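Local coordinates for protein putative tRNA synthase (Salmonella typhimurium, PDB 3DQQ) that probably catalyses the ATP-dependent phosphorylation of 3-oxo-tetronate to 3-oxo-tetronate 4-phosphate, as a member of the four-carbon acid sugar kinase family, at residues V70-K74 / Q75-Q79; A180-R183 / A184-R188; R205-E208 / I209-E212. One frame throughout, in Å; residues are numbered along the deposited sequence.

Interaction 1 (V70-K74 / Q75-Q79); sequences VWLKK and QGCQQ
Trp71 holds CG anti to its backbone nitrogen (chi1 -175°), which sends the indole along the helix toward its C-terminal end, and Gln75 meets it with CG anti to its own carbonyl carbon (chi1 -49°), the chain then bending at chi2. The first torsion sets the CG methylene of Gln75 over one face of the indole: CG lies 3.5 Å from the centroid of the six-membered ring of Trp71 and almost on the ring normal, a CH-pi contact. The bend at chi2 swings the Gln75 amide, tilted 28° from the ring plane, so that NE2 comes over the same face, on the pyrrole side, and toward the main chain. From there NE2 makes a weak hydrogen bond to Trp71 O, 3.3 Å away. That carbonyl also receives Gln75 N at 3.1 Å, so one oxygen takes both the main chain and the side chain of the same residue.

The backbone then closes the helix. Gly76, with positive phi, departs from helical geometry, and two bonds reach back into the last turn: Gly76 N to Lys73 O at 3.0 Å and Cys77 N to Leu72 O at 3.1 Å. This is a Schellman motif. Its usual hydrophobic contact is made by Leu72 CB and Cys77 CB, 3.8 Å apart, between the two residues that the longer bond of the motif joins. Beneath it, Leu72 packs on Ile8 and Ile49 of neighbouring strands, and Trp71 leans on Val47 and Ile49. NE1 of Trp71 donates to Gly38 O.

The cap therefore combines a polar and an apolar lock: the CH-pi contact and the NE1 bond hold the indole, while Gly76 and the Schellman bonds supply donors to carbonyls at the end of helix 58-74 and turn the chain toward strand 79-83.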
# COMPACT_ATOMS: atom_id res chain seq x y z
N VAL A 70 -26.94 -4.00 27.12
CA VAL A 70 -27.41 -3.66 28.46
C VAL A 70 -27.70 -2.20 28.52
O VAL A 70 -28.69 -1.78 29.08
CB VAL A 70 -26.42 -4.03 29.60
CG1 VAL A 70 -26.79 -3.24 30.93
CG2 VAL A 70 -26.41 -5.56 29.87
N TRP A 71 -26.85 -1.40 27.92
CA TRP A 71 -27.12 0.01 27.91
C TRP A 71 -28.35 0.40 27.08
O TRP A 71 -29.16 1.17 27.53
CB TRP A 71 -25.91 0.75 27.39
CG TRP A 71 -26.03 2.23 27.44
CD1 TRP A 71 -25.69 3.03 28.46
CD2 TRP A 71 -26.51 3.08 26.39
NE1 TRP A 71 -25.92 4.35 28.12
CE2 TRP A 71 -26.45 4.39 26.86
CE3 TRP A 71 -27.02 2.84 25.12
CZ2 TRP A 71 -26.85 5.47 26.09
CZ3 TRP A 71 -27.42 3.92 24.35
CH2 TRP A 71 -27.33 5.20 24.84
N LEU A 72 -28.46 -0.12 25.87
CA LEU A 72 -29.59 0.19 25.02
C LEU A 72 -30.89 -0.20 25.71
O LEU A 72 -31.87 0.53 25.66
CB LEU A 72 -29.50 -0.57 23.70
CG LEU A 72 -28.46 -0.08 22.69
CD1 LEU A 72 -28.35 -1.06 21.48
CD2 LEU A 72 -28.83 1.33 22.28
N LYS A 73 -30.91 -1.36 26.36
CA LYS A 73 -32.11 -1.79 27.07
C LYS A 73 -32.45 -0.84 28.21
O LYS A 73 -33.56 -0.52 28.46
CB LYS A 73 -31.94 -3.18 27.64
CG LYS A 73 -32.33 -4.28 26.73
CD LYS A 73 -32.04 -5.65 27.49
CE LYS A 73 -32.91 -6.91 26.97
NZ LYS A 73 -32.05 -8.15 26.87
N LYS A 74 -31.44 -0.38 28.91
CA LYS A 74 -31.64 0.62 29.95
C LYS A 74 -32.26 1.90 29.41
O LYS A 74 -32.99 2.53 30.09
CB LYS A 74 -30.29 0.90 30.57
CG LYS A 74 -30.28 1.73 31.82
CD LYS A 74 -28.89 1.58 32.55
CE LYS A 74 -28.69 0.04 33.02
NZ LYS A 74 -27.26 -0.56 32.97
N GLN A 75 -31.96 2.30 28.19
CA GLN A 75 -32.57 3.50 27.65
C GLN A 75 -33.93 3.23 27.03
O GLN A 75 -34.54 4.15 26.51
CB GLN A 75 -31.69 4.11 26.54
CG GLN A 75 -30.24 4.30 26.87
CD GLN A 75 -30.07 4.84 28.23
OE1 GLN A 75 -30.64 5.85 28.56
NE2 GLN A 75 -29.32 4.15 29.05
N GLY A 76 -34.40 1.98 27.02
CA GLY A 76 -35.71 1.67 26.47
C GLY A 76 -35.75 1.39 24.98
O GLY A 76 -36.79 1.45 24.32
N CYS A 77 -34.62 1.06 24.43
CA CYS A 77 -34.55 0.64 23.05
C CYS A 77 -35.65 -0.30 22.54
O CYS A 77 -35.89 -1.38 23.08
CB CYS A 77 -33.20 -0.03 22.86
SG CYS A 77 -32.84 -0.35 21.18
N GLN A 78 -36.28 0.07 21.45
CA GLN A 78 -37.41 -0.71 20.92
C GLN A 78 -36.98 -1.77 19.95
O GLN A 78 -37.64 -2.79 19.88
CB GLN A 78 -38.39 0.18 20.17
CG GLN A 78 -38.94 1.33 20.97
CD GLN A 78 -40.15 0.91 21.71
OE1 GLN A 78 -40.02 0.43 22.85
NE2 GLN A 78 -41.38 1.07 21.08
N GLN A 79 -35.93 -1.53 19.19
CA GLN A 79 -35.39 -2.51 18.26
C GLN A 79 -33.88 -2.50 18.25
O GLN A 79 -33.31 -1.47 18.26
CB GLN A 79 -35.87 -2.18 16.87
CG GLN A 79 -35.22 -3.01 15.75
CD GLN A 79 -35.99 -2.84 14.45
OE1 GLN A 79 -35.82 -1.86 13.75
NE2 GLN A 79 -36.90 -3.76 14.17

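Interaction 2 (A180-R183 / A184-R188); sequences AATR and AALSR
Ala184, Ala185, Leu186 and Ser187 each donate their backbone NH to the carbonyl four residues earlier, from Ala180 O through Arg183 O, at 2.9 to 3.2 Å, which is regular alpha-helical geometry. The last of these carbonyls has a second donor. Ser187 carries OG anti to its carbonyl carbon (chi1 -60°), and the hydroxyl turns back to give a hydrogen bond to Arg183 O, with OG and O 3.1 Å apart. Ser187 N reaches the same oxygen nearly straight, its N-H...O angle being 176°, and the two donors come from opposite faces of the carbonyl plane. Arg183 O thus accepts two bonds from one residue, both made within the helix.

Thr182 and Leu186, one turn apart, lie side by side, pointing the same way, with CG2 of Thr182 4.2 Å from CD1 of Leu186. The isobutyl group of Leu186 lies against the carbonyl as well, CG standing 3.5 Å from Thr182 O. The hydroxyl of Thr182 is engaged with Gly178 O, leaving its methyl to the apolar side. Thr182 and Leu186 both touch Ile170 and Val213, and Ala185 joins them on Ile170.

The pattern is that of an amphipathic surface helix: Thr182, Ala185 and Leu186 form the buried stripe against strand 167-170 and helices 172-177 and 204-214, while Ala180, Arg183, Ala184 and Arg188 occupy the exposed side.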
# COMPACT_ATOMS: atom_id res chain seq x y z
N ALA A 180 -47.18 -9.64 2.78
CA ALA A 180 -47.88 -10.79 3.34
C ALA A 180 -47.15 -12.08 3.03
O ALA A 180 -46.97 -12.93 3.93
CB ALA A 180 -49.31 -10.84 2.85
N ALA A 181 -46.68 -12.20 1.78
CA ALA A 181 -45.92 -13.36 1.29
C ALA A 181 -44.60 -13.47 2.04
O ALA A 181 -44.20 -14.57 2.42
CB ALA A 181 -45.65 -13.25 -0.25
N THR A 182 -43.92 -12.34 2.22
CA THR A 182 -42.63 -12.38 2.86
C THR A 182 -42.77 -12.76 4.31
O THR A 182 -41.98 -13.54 4.84
CB THR A 182 -41.88 -11.05 2.77
OG1 THR A 182 -41.79 -10.68 1.39
CG2 THR A 182 -40.48 -11.16 3.35
N ARG A 183 -43.81 -12.25 4.95
CA ARG A 183 -44.03 -12.55 6.38
C ARG A 183 -44.47 -13.99 6.56
O ARG A 183 -44.17 -14.62 7.54
CB ARG A 183 -44.98 -11.49 6.92
CG ARG A 183 -45.84 -11.74 8.08
CD ARG A 183 -46.53 -10.37 8.33
NE ARG A 183 -47.90 -10.36 8.87
CZ ARG A 183 -48.97 -10.88 8.28
NH1 ARG A 183 -48.90 -11.59 7.13
NH2 ARG A 183 -50.14 -10.73 8.87
N ALA A 184 -45.14 -14.54 5.56
CA ALA A 184 -45.55 -15.92 5.64
C ALA A 184 -44.31 -16.81 5.53
O ALA A 184 -44.16 -17.76 6.30
CB ALA A 184 -46.56 -16.24 4.56
N ALA A 185 -43.41 -16.49 4.60
CA ALA A 185 -42.22 -17.31 4.37
C ALA A 185 -41.32 -17.25 5.63
O ALA A 185 -40.70 -18.25 6.01
CB ALA A 185 -41.49 -16.85 3.13
N LEU A 186 -41.28 -16.10 6.29
CA LEU A 186 -40.49 -15.96 7.50
C LEU A 186 -41.01 -16.87 8.58
O LEU A 186 -40.24 -17.63 9.15
CB LEU A 186 -40.47 -14.51 7.99
CG LEU A 186 -39.48 -13.62 7.23
CD1 LEU A 186 -39.78 -12.11 7.37
CD2 LEU A 186 -38.06 -13.97 7.69
N SER A 187 -42.31 -16.83 8.85
CA SER A 187 -42.93 -17.76 9.80
C SER A 187 -42.66 -19.18 9.45
O SER A 187 -42.44 -20.00 10.30
CB SER A 187 -44.42 -17.63 9.76
OG SER A 187 -44.85 -16.33 10.09
N ARG A 188 -42.71 -19.49 8.18
CA ARG A 188 -42.52 -20.85 7.78
C ARG A 188 -41.10 -21.37 8.11
O ARG A 188 -40.92 -22.52 8.58
CB ARG A 188 -42.79 -20.96 6.30
CG ARG A 188 -43.24 -22.32 5.90
CD ARG A 188 -43.65 -22.42 4.37
NE ARG A 188 -44.49 -21.29 3.85
CZ ARG A 188 -44.05 -20.35 3.01
NH1 ARG A 188 -42.76 -20.35 2.58
NH2 ARG A 188 -44.87 -19.38 2.60

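Interaction 3 (R205-E208 / I209-E212); sequences RHLE and IQGE
Leu207 O accepts the shortest bond here, from Gly211 N at 2.9 Å with an N-H...O angle of 168°, and Ile209, Gln210 and Glu212 repeat the i to i+4 pattern of helix 204-214. Two side-chain pairs follow the backbone. Ile209 has CG1 anti to its carbonyl carbon (chi1 -66°), which directs CD1 back over the preceding turn: it lies 3.4 Å from Arg205 O and 4.0 Å from both CG and NH1 of Arg205. The two side chains run alongside each other, so the isoleucine methyl packs against the arginine's aliphatic stem and its guanidinium.

The second pair is Leu207 with Gln210, also pointing the same way. CD2 of Leu207 stands 3.7 Å from OE1 and 3.8 Å from NE2 of Gln210, a methyl set beside the amide end. Asp176 OD1 takes both a salt bridge from Arg205 NH1 and a hydrogen bond from His206 NE2, whose ring is also bonded through ND1 to Leu202 N.

No polar bond between side chains is found across the two segments; the polar ends are engaged elsewhere, Arg205 with Asp176 of helix 172-177 and Gln210 OE1 with Ser115 OG of strand 112-115.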
# COMPACT_ATOMS: atom_id res chain seq x y z
N ARG A 205 -36.00 -1.14 -3.58
CA ARG A 205 -37.37 -1.53 -3.28
C ARG A 205 -37.43 -2.78 -2.39
O ARG A 205 -38.30 -2.93 -1.54
CB ARG A 205 -38.11 -1.79 -4.57
CG ARG A 205 -39.56 -2.14 -4.41
CD ARG A 205 -40.20 -2.44 -5.82
NE ARG A 205 -39.30 -3.24 -6.72
CZ ARG A 205 -39.23 -4.59 -6.76
NH1 ARG A 205 -40.01 -5.37 -5.99
NH2 ARG A 205 -38.34 -5.16 -7.58
N HIS A 206 -36.51 -3.70 -2.61
CA HIS A 206 -36.46 -4.90 -1.82
C HIS A 206 -36.18 -4.58 -0.36
O HIS A 206 -36.79 -5.16 0.55
CB HIS A 206 -35.37 -5.79 -2.34
CG HIS A 206 -35.72 -6.51 -3.59
ND1 HIS A 206 -34.78 -6.95 -4.49
CD2 HIS A 206 -36.92 -6.90 -4.09
CE1 HIS A 206 -35.38 -7.58 -5.48
NE2 HIS A 206 -36.68 -7.56 -5.26
N LEU A 207 -35.25 -3.65 -0.16
CA LEU A 207 -34.95 -3.19 1.18
C LEU A 207 -36.11 -2.48 1.83
O LEU A 207 -36.35 -2.65 3.04
CB LEU A 207 -33.73 -2.30 1.17
CG LEU A 207 -32.45 -3.08 0.81
CD1 LEU A 207 -31.28 -2.12 0.67
CD2 LEU A 207 -32.19 -4.15 1.85
N GLU A 208 -36.88 -1.72 1.06
CA GLU A 208 -38.05 -1.05 1.60
C GLU A 208 -39.07 -2.08 2.04
O GLU A 208 -39.71 -1.92 3.07
CB GLU A 208 -38.66 -0.12 0.59
CG GLU A 208 -37.81 1.11 0.24
CD GLU A 208 -38.48 2.04 -0.81
OE1 GLU A 208 -38.31 3.29 -0.73
OE2 GLU A 208 -39.20 1.54 -1.72
N ILE A 209 -39.23 -3.15 1.27
CA ILE A 209 -40.17 -4.21 1.64
C ILE A 209 -39.70 -4.89 2.93
O ILE A 209 -40.50 -5.22 3.80
CB ILE A 209 -40.32 -5.23 0.50
CG1 ILE A 209 -40.98 -4.55 -0.70
CG2 ILE A 209 -41.14 -6.43 0.94
CD1 ILE A 209 -40.73 -5.22 -2.07
N GLN A 210 -38.40 -5.11 3.06
CA GLN A 210 -37.89 -5.79 4.25
C GLN A 210 -38.18 -4.92 5.46
O GLN A 210 -38.68 -5.41 6.47
CB GLN A 210 -36.40 -6.05 4.15
CG GLN A 210 -35.92 -7.08 3.15
CD GLN A 210 -34.38 -7.08 3.08
OE1 GLN A 210 -33.73 -6.66 4.04
NE2 GLN A 210 -33.79 -7.56 1.97
N GLY A 211 -37.88 -3.62 5.31
CA GLY A 211 -38.14 -2.62 6.33
C GLY A 211 -39.56 -2.68 6.76
O GLY A 211 -39.87 -2.64 7.93
N GLU A 212 -40.45 -2.81 5.81
CA GLU A 212 -41.85 -2.84 6.13
C GLU A 212 -42.26 -4.11 6.86
O GLU A 212 -43.14 -4.10 7.69
CB GLU A 212 -42.66 -2.71 4.85
CG GLU A 212 -44.17 -2.51 5.09
CD GLU A 212 -44.88 -1.94 3.87
OE1 GLU A 212 -44.15 -1.52 2.91
OE2 GLU A 212 -46.17 -1.90 3.85

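All three contacts are local and lie in series within the sugar-binding N-terminal domain; none nests in or crosses another. Following the chain, interaction 1 comes first and is the one that changes direction, ending helix 58-74 and turning into strand 79-83. Interactions 2 and 3 stay within single helices, 179-191 and 204-214, that flank strand 196-199 in sequence, and neither closes a loop. Their centres lie 14 Å apart, and helix 204-214 packs on helix 179-191 just past interaction 3. Interaction 1 is more distant, 24 Å from interaction 3 between centres, yet Gln79 NE2 bonds to Leu214 O at the end of helix 204-214 and to Ala217 O in the loop after it.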